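Local coordinates for protein amidohydrolase (Staphylococcus aureus, PDB 3NUR) that probably acts as a metal-dependent hydrolase of the amidohydrolase family, cleaving carbon-nitrogen bonds of the amide type, on a substrate that remains to be identified, at residues P99-G104 with L160-A165; I240-P245 with H273-V278; L110-N115 with F147-N152. All blocks are in the same frame, centred on the assembly; numbering follows the deposited sequence. Where two conformers were deposited one is given.

Contact 1. Residues P99-G104 with L160-A165; sequences PSNLVG and LIMGRA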
ATOM      1  N   PRO A  99       3.714  -2.250  14.173  1.00 13.24           N
ATOM      2  CA  PRO A  99       3.122  -3.112  15.221  1.00 13.10           C
ATOM      3  C   PRO A  99       2.007  -4.027  14.702  1.00 16.97           C
ATOM      4  O   PRO A  99       1.532  -4.872  15.455  1.00 15.69           O
ATOM      5  CB  PRO A  99       2.592  -2.113  16.255  1.00 14.06           C
ATOM      6  CG  PRO A  99       2.338  -0.857  15.487  1.00 18.43           C
ATOM      7  CD  PRO A  99       3.371  -0.828  14.383  1.00 14.12           C
ATOM      8  N   SER A 100       1.600  -3.884  13.416  1.00 14.74           N
ATOM      9  CA  SER A 100       0.587  -4.757  12.816  1.00 14.35           C
ATOM     10  C   SER A 100       1.070  -6.224  12.771  1.00 16.90           C
ATOM     11  O   SER A 100       0.245  -7.130  12.695  1.00 16.68           O
ATOM     12  CB  SER A 100       0.268  -4.296  11.398  1.00 16.47           C
ATOM     13  OG  SER A 100       1.414  -4.417  10.571  1.00 19.61           O
ATOM     14  N   ASN A 101       2.398  -6.458  12.793  1.00 14.67           N
ATOM     15  CA  ASN A 101       2.923  -7.831  12.725  1.00 15.99           C
ATOM     16  C   ASN A 101       2.980  -8.542  14.092  1.00 18.90           C
ATOM     17  O   ASN A 101       3.266  -9.735  14.146  1.00 18.60           O
ATOM     18  CB  ASN A 101       4.258  -7.879  11.972  1.00 22.89           C
ATOM     19  CG  ASN A 101       4.068  -7.698  10.488  1.00 55.13           C
ATOM     20  OD1 ASN A 101       3.581  -8.596   9.792  1.00 51.56           O
ATOM     21  ND2 ASN A 101       4.301  -6.483   9.996  1.00 48.29           N
ATOM     22  N   LEU A 102       2.682  -7.816  15.185  1.00 14.01           N
ATOM     23  CA  LEU A 102       2.644  -8.373  16.540  1.00 13.00           C
ATOM     24  C   LEU A 102       1.315  -9.105  16.775  1.00 15.71           C
ATOM     25  O   LEU A 102       0.430  -9.061  15.932  1.00 14.51           O
ATOM     26  CB  LEU A 102       2.804  -7.250  17.576  1.00 13.76           C
ATOM     27  CG  LEU A 102       4.145  -6.509  17.582  1.00 20.33           C
ATOM     28  CD1 LEU A 102       4.114  -5.406  18.581  1.00 21.20           C
ATOM     29  CD2 LEU A 102       5.316  -7.451  17.848  1.00 23.76           C
ATOM     30  N   VAL A 103       1.162  -9.759  17.939  1.00 14.06           N
ATOM     31  CA  VAL A 103      -0.064 -10.483  18.239  1.00 14.22           C
ATOM     32  C   VAL A 103      -0.741  -9.940  19.492  1.00 17.50           C
ATOM     33  O   VAL A 103      -0.103  -9.295  20.336  1.00 17.79           O
ATOM     34  CB  VAL A 103       0.152 -12.037  18.323  1.00 20.01           C
ATOM     35  CG1 VAL A 103       0.754 -12.604  17.031  1.00 19.51           C
ATOM     36  CG2 VAL A 103       0.989 -12.428  19.539  1.00 20.19           C
ATOM     37  N   GLY A 104      -2.017 -10.269  19.610  1.00 13.61           N
ATOM     38  CA  GLY A 104      -2.866  -9.998  20.759  1.00 13.59           C
ATOM     39  C   GLY A 104      -2.985  -8.569  21.227  1.00 18.17           C
ATOM     40  O   GLY A 104      -2.918  -7.631  20.430  1.00 15.33           O
ATOM     41  N   LEU A 160      -3.225   0.975   5.585  1.00  8.48           N
ATOM     42  CA  LEU A 160      -2.140   0.335   4.844  1.00  9.12           C
ATOM     43  C   LEU A 160      -1.776  -0.880   5.688  1.00 12.63           C
ATOM     44  O   LEU A 160      -1.537  -0.730   6.892  1.00 12.60           O
ATOM     45  CB  LEU A 160      -0.928   1.250   4.616  1.00  8.65           C
ATOM     46  CG  LEU A 160       0.281   0.596   3.873  1.00 11.00           C
ATOM     47  CD1 LEU A 160       0.969   1.601   2.950  1.00 11.82           C
ATOM     48  CD2 LEU A 160       1.295   0.005   4.872  1.00 12.51           C
ATOM     49  N   ILE A 161      -1.728  -2.070   5.059  1.00  8.86           N
ATOM     50  CA  ILE A 161      -1.427  -3.351   5.722  1.00  8.98           C
ATOM     51  C   ILE A 161      -0.143  -3.903   5.140  1.00 13.74           C
ATOM     52  O   ILE A 161      -0.031  -4.054   3.918  1.00 11.98           O
ATOM     53  CB  ILE A 161      -2.577  -4.397   5.541  1.00 11.91           C
ATOM     54  CG1 ILE A 161      -3.889  -3.910   6.217  1.00 12.20           C
ATOM     55  CG2 ILE A 161      -2.126  -5.813   6.078  1.00 11.79           C
ATOM     56  CD1 ILE A 161      -5.114  -4.786   5.962  1.00 15.04           C
HETATM   57  N   MSE A 162       0.817  -4.200   6.012  1.00 13.55           N
HETATM   58  CA  MSE A 162       2.089  -4.758   5.577  1.00 15.26           C
HETATM   59  C   MSE A 162       2.121  -6.253   5.772  1.00 17.48           C
HETATM   60  O   MSE A 162       1.819  -6.754   6.853  1.00 17.59           O
HETATM   61  CB  MSE A 162       3.246  -4.096   6.333  1.00 18.72           C
HETATM   62  CG  MSE A 162       3.775  -2.860   5.626  1.00 27.70           C
HETATM   63 SE   MSE A 162       5.047  -1.872   6.700  0.50 37.59          SE
HETATM   64  CE  MSE A 162       5.709  -3.374   7.907  1.00 33.75           C
ATOM     65  N   GLY A 163       2.538  -6.954   4.732  1.00 13.88           N
ATOM     66  CA  GLY A 163       2.697  -8.401   4.780  1.00 14.37           C
ATOM     67  C   GLY A 163       1.409  -9.158   4.939  1.00 18.02           C
ATOM     68  O   GLY A 163       0.405  -8.859   4.283  1.00 18.02           O
ATOM     69  N   ARG A 164       1.447 -10.161   5.810  1.00 13.47           N
ATOM     70  CA  ARG A 164       0.325 -11.053   6.002  1.00 12.67           C
ATOM     71  C   ARG A 164       0.147 -11.411   7.479  1.00 15.52           C
ATOM     72  O   ARG A 164       0.939 -10.999   8.337  1.00 15.13           O
ATOM     73  CB  ARG A 164       0.489 -12.308   5.097  1.00 15.22           C
ATOM     74  CG  ARG A 164       1.583 -13.270   5.526  1.00 17.83           C
ATOM     75  CD  ARG A 164       2.487 -13.742   4.387  1.00 27.99           C
ATOM     76  NE  ARG A 164       3.314 -12.684   3.790  1.00 26.82           N
ATOM     77  CZ  ARG A 164       4.517 -12.304   4.226  1.00 32.15           C
ATOM     78  NH1 ARG A 164       5.197 -11.369   3.582  1.00 16.59           N
ATOM     79  NH2 ARG A 164       5.036 -12.840   5.325  1.00 18.77           N
ATOM     80  N   ALA A 165      -0.881 -12.193   7.768  1.00 12.72           N
ATOM     81  CA  ALA A 165      -1.136 -12.626   9.127  1.00 12.29           C
ATOM     82  C   ALA A 165      -0.159 -13.754   9.531  1.00 15.69           C
ATOM     83  O   ALA A 165       0.470 -14.379   8.672  1.00 14.49           O
ATOM     84  CB  ALA A 165      -2.577 -13.110   9.231  1.00 13.34           C
TER
HETATM   85  O   HOH W   1       0.680  -2.978   8.499  1.00 23.27           O
HETATM   86  O   HOH W   2       3.781 -10.205   7.689  1.00 25.71           O
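The side chains of Asn101 and Met162 meet at roughly a right angle, the amide nitrogen ND2 of Asn101 lying 4.0 Å from the terminal methyl CE of Met162, which is a selenomethionine. The bend of the Met162 chain at chi3 (25°) turns that methyl back toward the 3-10 segment 99-101. The amide oxygen makes no direct bond across the contact: Asn101 OD1 faces Met162 O at 3.9 Å, and two acceptors cannot pair without a donor between them. Two waters carry the polar link instead. Water 2 donates to Asn101 OD1 at 2.7 Å and accepts from Arg164 N at 3.0 Å, joining the amide to the backbone just past the strand. A second bridge runs through water 1, 2.6 Å from Ser100 OG and 2.8 Å from Met162 N, from which it accepts; the hydroxyl is also hydrogen-bonded to Ser98. Segment 160-165 carries the C-terminal end of strand 159-162, and segment 99-104 belongs to the loop after strand 87-94, as expected at the C-terminal mouth of a TIM barrel, where amidohydrolases keep their metal. The Met162 side chain lies about 7 Å from the bound calcium ion and touches His192, one of its ligands. Arg164 points its CB away from the 99-104 loop, and its guanidinium pairs with Asp227 and bonds to the carbonyl of Pro195.

Contact 2. Residues I240-P245 with H273-V278; sequences IFDRYP and HLNHSV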
ATOM      1  N   ILE A 240     -13.596 -11.749  -2.648  1.00 10.28           N
ATOM      2  CA  ILE A 240     -13.763 -10.564  -1.790  1.00  9.38           C
ATOM      3  C   ILE A 240     -14.458  -9.422  -2.576  1.00 13.79           C
ATOM      4  O   ILE A 240     -15.349  -8.756  -2.043  1.00 14.15           O
ATOM      5  CB  ILE A 240     -12.377 -10.118  -1.215  1.00 12.42           C
ATOM      6  CG1 ILE A 240     -11.993 -10.983   0.025  1.00 13.61           C
ATOM      7  CG2 ILE A 240     -12.342  -8.594  -0.887  1.00 14.32           C
ATOM      8  CD1 ILE A 240     -10.571 -10.792   0.515  1.00 18.89           C
ATOM      9  N   PHE A 241     -14.066  -9.231  -3.840  1.00  9.20           N
ATOM     10  CA  PHE A 241     -14.620  -8.161  -4.658  1.00  9.74           C
ATOM     11  C   PHE A 241     -15.999  -8.459  -5.267  1.00 14.81           C
ATOM     12  O   PHE A 241     -16.611  -7.561  -5.833  1.00 14.06           O
ATOM     13  CB  PHE A 241     -13.601  -7.654  -5.680  1.00 11.89           C
ATOM     14  CG  PHE A 241     -12.287  -7.269  -5.043  1.00 13.67           C
ATOM     15  CD1 PHE A 241     -12.101  -6.001  -4.503  1.00 17.85           C
ATOM     16  CD2 PHE A 241     -11.229  -8.177  -4.987  1.00 14.63           C
ATOM     17  CE1 PHE A 241     -10.881  -5.651  -3.910  1.00 18.75           C
ATOM     18  CE2 PHE A 241     -10.022  -7.833  -4.378  1.00 17.93           C
ATOM     19  CZ  PHE A 241      -9.853  -6.573  -3.848  1.00 16.74           C
ATOM     20  N   ASP A 242     -16.493  -9.692  -5.106  1.00 12.08           N
ATOM     21  CA  ASP A 242     -17.855 -10.062  -5.484  1.00 11.31           C
ATOM     22  C   ASP A 242     -18.744  -9.799  -4.258  1.00 16.57           C
ATOM     23  O   ASP A 242     -19.830  -9.250  -4.417  1.00 17.44           O
ATOM     24  CB  ASP A 242     -17.932 -11.526  -5.929  1.00 11.68           C
ATOM     25  CG  ASP A 242     -17.451 -11.752  -7.349  1.00 11.93           C
ATOM     26  OD1 ASP A 242     -17.152 -10.756  -8.043  1.00 11.51           O
ATOM     27  OD2 ASP A 242     -17.335 -12.925  -7.752  1.00 13.31           O
ATOM     28  N   ARG A 243     -18.244 -10.131  -3.035  1.00 12.22           N
ATOM     29  CA  ARG A 243     -18.934  -9.872  -1.771  1.00 12.42           C
ATOM     30  C   ARG A 243     -18.987  -8.366  -1.504  1.00 16.83           C
ATOM     31  O   ARG A 243     -20.026  -7.860  -1.052  1.00 17.11           O
ATOM     32  CB  ARG A 243     -18.218 -10.572  -0.592  1.00 12.91           C
ATOM     33  CG  ARG A 243     -18.517 -12.053  -0.507  1.00 22.85           C
ATOM     34  CD  ARG A 243     -18.064 -12.713   0.797  1.00 27.83           C
ATOM     35  NE  ARG A 243     -16.608 -12.696   1.012  1.00 28.78           N
ATOM     36  CZ  ARG A 243     -15.720 -13.434   0.340  1.00 39.66           C
ATOM     37  NH1 ARG A 243     -16.111 -14.210  -0.663  1.00 22.34           N
ATOM     38  NH2 ARG A 243     -14.434 -13.372   0.642  1.00 29.59           N
ATOM     39  N   TYR A 244     -17.859  -7.651  -1.768  1.00 12.63           N
ATOM     40  CA  TYR A 244     -17.702  -6.202  -1.514  1.00 11.56           C
ATOM     41  C   TYR A 244     -17.323  -5.483  -2.822  1.00 15.53           C
ATOM     42  O   TYR A 244     -16.164  -5.099  -3.009  1.00 14.90           O
ATOM     43  CB  TYR A 244     -16.678  -5.975  -0.365  1.00 12.57           C
ATOM     44  CG  TYR A 244     -16.983  -6.852   0.827  1.00 13.96           C
ATOM     45  CD1 TYR A 244     -18.217  -6.773   1.475  1.00 15.88           C
ATOM     46  CD2 TYR A 244     -16.096  -7.842   1.231  1.00 14.09           C
ATOM     47  CE1 TYR A 244     -18.546  -7.647   2.509  1.00 16.70           C
ATOM     48  CE2 TYR A 244     -16.399  -8.696   2.286  1.00 15.64           C
ATOM     49  CZ  TYR A 244     -17.625  -8.591   2.923  1.00 19.59           C
ATOM     50  OH  TYR A 244     -17.939  -9.432   3.950  1.00 21.78           O
ATOM     51  N   PRO A 245     -18.293  -5.356  -3.764  1.00 13.49           N
ATOM     52  CA  PRO A 245     -17.972  -4.799  -5.093  1.00 13.59           C
ATOM     53  C   PRO A 245     -17.539  -3.341  -5.157  1.00 17.46           C
ATOM     54  O   PRO A 245     -16.978  -2.933  -6.172  1.00 17.37           O
ATOM     55  CB  PRO A 245     -19.249  -5.058  -5.909  1.00 15.36           C
ATOM     56  CG  PRO A 245     -20.334  -5.107  -4.901  1.00 18.77           C
ATOM     57  CD  PRO A 245     -19.707  -5.801  -3.715  1.00 14.71           C
ATOM     58  N   HIS A 273     -15.928 -19.543 -10.646  1.00 12.87           N
ATOM     59  CA  HIS A 273     -16.761 -19.216  -9.488  1.00 12.00           C
ATOM     60  C   HIS A 273     -16.895 -17.689  -9.267  1.00 14.91           C
ATOM     61  O   HIS A 273     -17.744 -17.259  -8.481  1.00 15.11           O
ATOM     62  CB  HIS A 273     -16.186 -19.872  -8.226  1.00 11.99           C
ATOM     63  CG  HIS A 273     -14.817 -19.364  -7.876  1.00 13.73           C
ATOM     64  ND1 HIS A 273     -13.705 -19.753  -8.592  1.00 15.07           N
ATOM     65  CD2 HIS A 273     -14.437 -18.496  -6.911  1.00 14.48           C
ATOM     66  CE1 HIS A 273     -12.687 -19.100  -8.051  1.00 13.98           C
ATOM     67  NE2 HIS A 273     -13.073 -18.359  -7.020  1.00 13.69           N
ATOM     68  N   LEU A 274     -16.055 -16.880  -9.934  1.00 10.50           N
ATOM     69  CA  LEU A 274     -16.114 -15.422  -9.800  1.00 11.17           C
ATOM     70  C   LEU A 274     -17.101 -14.835 -10.800  1.00 13.60           C
ATOM     71  O   LEU A 274     -17.341 -15.433 -11.851  1.00 13.08           O
ATOM     72  CB  LEU A 274     -14.734 -14.784 -10.012  1.00 10.90           C
ATOM     73  CG  LEU A 274     -13.601 -15.272  -9.077  1.00 13.00           C
ATOM     74  CD1 LEU A 274     -12.246 -14.677  -9.518  1.00 12.75           C
ATOM     75  CD2 LEU A 274     -13.908 -14.919  -7.607  1.00 11.14           C
ATOM     76  N   ASN A 275     -17.640 -13.651 -10.494  1.00 10.11           N
ATOM     77  CA  ASN A 275     -18.581 -12.985 -11.405  1.00  9.84           C
ATOM     78  C   ASN A 275     -17.921 -12.436 -12.666  1.00 14.81           C
ATOM     79  O   ASN A 275     -18.594 -12.284 -13.693  1.00 15.23           O
ATOM     80  CB  ASN A 275     -19.289 -11.846 -10.671  1.00  9.22           C
ATOM     81  CG  ASN A 275     -20.248 -12.299  -9.593  1.00 16.08           C
ATOM     82  OD1 ASN A 275     -20.695 -13.446  -9.553  1.00 17.56           O
ATOM     83  ND2 ASN A 275     -20.595 -11.387  -8.698  1.00 15.53           N
ATOM     84  N   HIS A 276     -16.620 -12.065 -12.569  1.00 11.70           N
ATOM     85  CA  HIS A 276     -15.888 -11.420 -13.653  1.00  9.98           C
ATOM     86  C   HIS A 276     -14.593 -12.152 -13.975  1.00 13.02           C
ATOM     87  O   HIS A 276     -14.166 -13.021 -13.206  1.00 11.69           O
ATOM     88  CB  HIS A 276     -15.539  -9.971 -13.241  1.00 10.24           C
ATOM     89  CG  HIS A 276     -16.716  -9.191 -12.717  1.00 12.99           C
ATOM     90  ND1 HIS A 276     -17.673  -8.673 -13.571  1.00 14.83           N
ATOM     91  CD2 HIS A 276     -17.073  -8.919 -11.438  1.00 14.47           C
ATOM     92  CE1 HIS A 276     -18.569  -8.076 -12.790  1.00 14.12           C
ATOM     93  NE2 HIS A 276     -18.266  -8.223 -11.496  1.00 14.52           N
ATOM     94  N   SER A 277     -13.938 -11.755 -15.089  1.00 11.16           N
ATOM     95  CA  SER A 277     -12.637 -12.331 -15.440  0.50 10.85           C
ATOM     96  C   SER A 277     -11.631 -11.858 -14.383  1.00 14.16           C
ATOM     97  O   SER A 277     -11.863 -10.828 -13.732  1.00 11.78           O
ATOM     98  CB  SER A 277     -12.194 -11.874 -16.824  0.50 13.73           C
ATOM     99  OG  SER A 277     -11.788 -10.515 -16.817  0.50 14.71           O
ATOM    100  N   VAL A 278     -10.517 -12.587 -14.211  1.00 12.61           N
ATOM    101  CA  VAL A 278      -9.493 -12.220 -13.223  1.00 12.85           C
ATOM    102  C   VAL A 278      -8.966 -10.783 -13.452  1.00 14.67           C
ATOM    103  O   VAL A 278      -8.888  -9.997 -12.495  1.00 13.86           O
ATOM    104  CB  VAL A 278      -8.359 -13.284 -13.162  1.00 17.39           C
ATOM    105  CG1 VAL A 278      -7.153 -12.782 -12.363  1.00 18.22           C
ATOM    106  CG2 VAL A 278      -8.875 -14.601 -12.587  1.00 17.49           C
TER
HETATM  107  O   HOH W   3     -18.978  -8.649  -8.679  1.00 20.61           O
HETATM  108  O   HOH W   4     -18.074 -15.127  -6.471  1.00 24.90           O
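Asp242 takes the one direct hydrogen bond between helix 240-243 and the 273-278 loop: Asn275 N donates to Asp242 OD2 at 2.9 Å, with an N-H...O angle of 158°. The donor comes from the syn side, 26° out of the carboxylate plane. Asp242 CG stands anti to its own carbonyl carbon, which carries the carboxylate over to the loop. Van der Waals contact accompanies the bond, since the amide of Asn275 stacks on the carboxylate with the two planes 22° apart and Asn275 ND2 3.4 Å from Asp242 CG. Leu274 adds its CA, 3.5 Å from Asp242 OD2. At the rim of the TIM-barrel fold, both segments belong to surface connections: the short helix precedes strand 249-251, while the loop leads into helix 278-284, where Ser277 is the N-cap residue. Water-mediated bonds extend the polar network on both carboxylate oxygens. Water 3 donates to Asp242 OD1 at 2.9 Å, accepts from Asn275 ND2 and is hydrogen-bonded to His276 NE2; water 4 donates to Asp242 OD2 at 2.7 Å and to His273 O. From helix 278-284, the Tyr281 hydroxyl is hydrogen-bonded to both Asp242 OD1 and His276 N, and His273 NE2 is bonded to the Leu237 carbonyl.

Contact 3. Residues L110-N115 with F147-N152; sequences LCQKAN and FERCIN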
ATOM      1  N   LEU A 110      -0.372  -1.054  20.683  1.00 12.65           N
ATOM      2  CA  LEU A 110       0.645  -0.352  19.906  1.00 12.01           C
ATOM      3  C   LEU A 110       0.100   0.242  18.616  1.00 14.88           C
ATOM      4  O   LEU A 110       0.524   1.341  18.257  1.00 14.62           O
ATOM      5  CB  LEU A 110       1.920  -1.192  19.689  1.00 11.83           C
ATOM      6  CG  LEU A 110       2.723  -1.548  20.967  1.00 17.35           C
ATOM      7  CD1 LEU A 110       3.879  -2.426  20.642  1.00 18.24           C
ATOM      8  CD2 LEU A 110       3.247  -0.296  21.683  1.00 20.84           C
ATOM      9  N   CYS A 111      -0.886  -0.431  17.952  1.00 13.09           N
ATOM     10  CA  CYS A 111      -1.508   0.149  16.741  1.00 12.58           C
ATOM     11  C   CYS A 111      -2.324   1.390  17.142  1.00 15.38           C
ATOM     12  O   CYS A 111      -2.269   2.418  16.453  1.00 14.40           O
ATOM     13  CB  CYS A 111      -2.376  -0.876  16.021  1.00 12.23           C
ATOM     14  SG  CYS A 111      -1.432  -2.142  15.131  1.00 15.64           S
ATOM     15  N   GLN A 112      -3.077   1.300  18.263  1.00 11.81           N
ATOM     16  CA  GLN A 112      -3.872   2.432  18.774  1.00 11.94           C
ATOM     17  C   GLN A 112      -2.989   3.648  19.058  1.00 17.11           C
ATOM     18  O   GLN A 112      -3.344   4.770  18.698  1.00 17.87           O
ATOM     19  CB  GLN A 112      -4.626   2.050  20.050  1.00 13.48           C
ATOM     20  CG  GLN A 112      -5.849   1.204  19.767  1.00 12.20           C
ATOM     21  CD  GLN A 112      -6.460   0.621  21.025  1.00 29.22           C
ATOM     22  OE1 GLN A 112      -7.572   0.084  21.002  1.00 26.83           O
ATOM     23  NE2 GLN A 112      -5.741   0.678  22.143  1.00 21.68           N
ATOM     24  N   LYS A 113      -1.832   3.416  19.646  1.00 14.95           N
ATOM     25  CA  LYS A 113      -0.885   4.460  19.964  1.00 14.59           C
ATOM     26  C   LYS A 113      -0.322   5.106  18.698  1.00 14.68           C
ATOM     27  O   LYS A 113      -0.216   6.335  18.625  1.00 11.38           O
ATOM     28  CB  LYS A 113       0.261   3.842  20.729  1.00 18.81           C
ATOM     29  CG  LYS A 113       1.106   4.858  21.484  1.00 37.07           C
ATOM     30  CD  LYS A 113       0.909   4.653  22.953  1.00 54.67           C
ATOM     31  CE  LYS A 113       0.902   3.191  23.346  1.00 66.51           C
ATOM     32  NZ  LYS A 113       0.527   3.019  24.757  1.00 74.15           N
ATOM     33  N   ALA A 114       0.029   4.242  17.704  1.00 11.06           N
ATOM     34  CA  ALA A 114       0.587   4.778  16.476  1.00 11.67           C
ATOM     35  C   ALA A 114      -0.462   5.678  15.815  1.00 12.84           C
ATOM     36  O   ALA A 114      -0.143   6.821  15.458  1.00 11.75           O
ATOM     37  CB  ALA A 114       1.012   3.648  15.543  1.00 12.52           C
ATOM     38  N   ASN A 115      -1.718   5.186  15.686  1.00  9.80           N
ATOM     39  CA  ASN A 115      -2.806   5.955  15.054  1.00 10.24           C
ATOM     40  C   ASN A 115      -3.102   7.272  15.785  1.00 14.53           C
ATOM     41  O   ASN A 115      -3.279   8.308  15.138  1.00 13.62           O
ATOM     42  CB  ASN A 115      -4.063   5.101  14.922  1.00  9.51           C
ATOM     43  CG  ASN A 115      -3.850   3.930  13.988  1.00 15.63           C
ATOM     44  OD1 ASN A 115      -3.186   4.053  12.947  1.00 10.60           O
ATOM     45  ND2 ASN A 115      -4.465   2.802  14.300  1.00 11.39           N
ATOM     46  N   PHE A 147     -10.135   0.148  12.765  1.00 10.76           N
ATOM     47  CA  PHE A 147     -10.319   0.709  11.424  1.00 10.43           C
ATOM     48  C   PHE A 147     -11.440   1.761  11.471  1.00 15.56           C
ATOM     49  O   PHE A 147     -11.261   2.881  10.984  1.00 14.04           O
ATOM     50  CB  PHE A 147     -10.698  -0.412  10.425  1.00 11.06           C
ATOM     51  CG  PHE A 147     -10.418  -0.183   8.952  1.00 10.67           C
ATOM     52  CD1 PHE A 147     -10.056   1.076   8.477  1.00 13.18           C
ATOM     53  CD2 PHE A 147     -10.497  -1.235   8.044  1.00 11.63           C
ATOM     54  CE1 PHE A 147      -9.796   1.285   7.110  1.00 13.40           C
ATOM     55  CE2 PHE A 147     -10.223  -1.033   6.686  1.00 13.84           C
ATOM     56  CZ  PHE A 147      -9.882   0.229   6.222  1.00 12.14           C
ATOM     57  N   GLU A 148     -12.588   1.386  12.056  1.00 14.37           N
ATOM     58  CA  GLU A 148     -13.758   2.254  12.202  1.00 14.78           C
ATOM     59  C   GLU A 148     -13.383   3.487  13.024  1.00 16.24           C
ATOM     60  O   GLU A 148     -13.782   4.601  12.650  1.00 15.09           O
ATOM     61  CB  GLU A 148     -14.936   1.478  12.842  1.00 16.71           C
ATOM     62  CG  GLU A 148     -16.242   2.271  12.923  1.00 31.41           C
ATOM     63  CD  GLU A 148     -16.453   3.142  14.154  1.00 59.94           C
ATOM     64  OE1 GLU A 148     -16.029   2.738  15.262  1.00 61.38           O
ATOM     65  OE2 GLU A 148     -17.065   4.225  14.010  1.00 56.06           O
ATOM     66  N   ARG A 149     -12.607   3.295  14.124  1.00 12.54           N
ATOM     67  CA  ARG A 149     -12.166   4.394  14.994  1.00 12.37           C
ATOM     68  C   ARG A 149     -11.292   5.374  14.208  1.00 16.16           C
ATOM     69  O   ARG A 149     -11.505   6.574  14.292  1.00 14.25           O
ATOM     70  CB  ARG A 149     -11.419   3.872  16.232  1.00 13.19           C
ATOM     71  CG  ARG A 149     -11.079   4.964  17.234  1.00 15.10           C
ATOM     72  CD  ARG A 149     -10.302   4.432  18.408  1.00 17.98           C
ATOM     73  NE  ARG A 149      -8.885   4.225  18.109  1.00 17.21           N
ATOM     74  CZ  ARG A 149      -7.933   5.126  18.316  1.00 25.93           C
ATOM     75  NH1 ARG A 149      -6.671   4.831  18.060  1.00 16.42           N
ATOM     76  NH2 ARG A 149      -8.240   6.337  18.770  1.00 19.99           N
ATOM     77  N   CYS A 150     -10.340   4.858  13.411  1.00 12.50           N
ATOM     78  CA  CYS A 150      -9.452   5.688  12.601  1.00 11.02           C
ATOM     79  C   CYS A 150     -10.225   6.542  11.621  1.00 12.35           C
ATOM     80  O   CYS A 150      -9.936   7.726  11.484  1.00 12.39           O
ATOM     81  CB  CYS A 150      -8.424   4.818  11.884  1.00 10.69           C
ATOM     82  SG  CYS A 150      -7.117   4.199  12.967  1.00 14.23           S
ATOM     83  N   ILE A 151     -11.205   5.945  10.937  1.00  9.07           N
ATOM     84  CA  ILE A 151     -11.973   6.667   9.940  1.00 10.22           C
ATOM     85  C   ILE A 151     -12.905   7.665  10.590  1.00 17.51           C
ATOM     86  O   ILE A 151     -12.831   8.847  10.275  1.00 16.29           O
ATOM     87  CB  ILE A 151     -12.679   5.709   8.925  1.00 12.59           C
ATOM     88  CG1 ILE A 151     -11.694   4.703   8.248  1.00 12.74           C
ATOM     89  CG2 ILE A 151     -13.526   6.475   7.880  1.00 14.85           C
ATOM     90  CD1 ILE A 151     -10.335   5.181   7.739  1.00 16.34           C
ATOM     91  N   ASN A 152     -13.752   7.202  11.515  1.00 16.72           N
ATOM     92  CA  ASN A 152     -14.761   8.056  12.148  1.00 17.14           C
ATOM     93  C   ASN A 152     -14.294   9.020  13.242  1.00 22.00           C
ATOM     94  O   ASN A 152     -14.852  10.107  13.351  1.00 22.71           O
ATOM     95  CB  ASN A 152     -16.002   7.237  12.537  1.00 19.47           C
ATOM     96  CG  ASN A 152     -16.734   6.668  11.338  1.00 32.28           C
ATOM     97  OD1 ASN A 152     -16.632   7.172  10.210  1.00 28.30           O
ATOM     98  ND2 ASN A 152     -17.465   5.589  11.543  1.00 21.18           N
TER
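Asn115 lays its amide against the thiol of Cys150, with Asn115 ND2 3.3 Å and Asn115 CG 3.4 Å from Cys150 SG. The sulfur also reaches the root of the side chain, where Asn115 CB is 3.7 Å from Cys150 SG. Both residues direct their CB toward the opposite helix, and their CA atoms, 7.1 Å apart, are the nearest pair between the two segments. The buried amide has its polar partners outside this pair: Asn115 ND2 is hydrogen-bonded to Glu146 and to the carbonyl of Thr134, so the sulfur contact is best read as packing. Arg149 covers the outer side of the interface. Its CG is anti to the backbone N (chi1 -174°) and the chain bends at chi3, which brings the guanidinium across Gln112 at about a right angle, the amide and guanidinium planes being 82° apart. The backbone oxygen Gln112 O lies near the guanidinium plane, at its edge, 3.4 Å from Arg149 NH1. The aliphatic part of the glutamine is close too, with Gln112 CB 4.0 Å from Arg149 NH1. Salt bridges from Arg149 NE to Glu146 and from Arg149 NH2 to Asp116 fix the rotation of the group, one to each helix. The segment axes approach to 11.3 Å, a wide spacing bridged mainly by these side chains, and run almost parallel, 9° apart. Such parallel packing of helices that follow strands 87-94 and 129-131 is the pattern of the outer helical layer of a TIM barrel.

From the N terminus, the chain lays down strands 24-31 and 87-94 before it passes through the 99-104 loop and enters helix 104-124, so contact 1 opens just before contact 3. Contact 3 closes when helix 140-152 packs beside that helix, and contact 1 closes soon after, on strand 159-162; contact 3 is therefore nested within the loop of contact 1. The two also touch physically, Pro99 CB lying 3.6 Å from Leu110 CB. Contact 2 follows in series, its centre about 25 Å from that of contact 1. Contact 1 ties a loop to a strand end at the barrel mouth, contact 3 pairs two outer helices, and contact 2 separately ties helix 240-243 to the loop before helix 278-284.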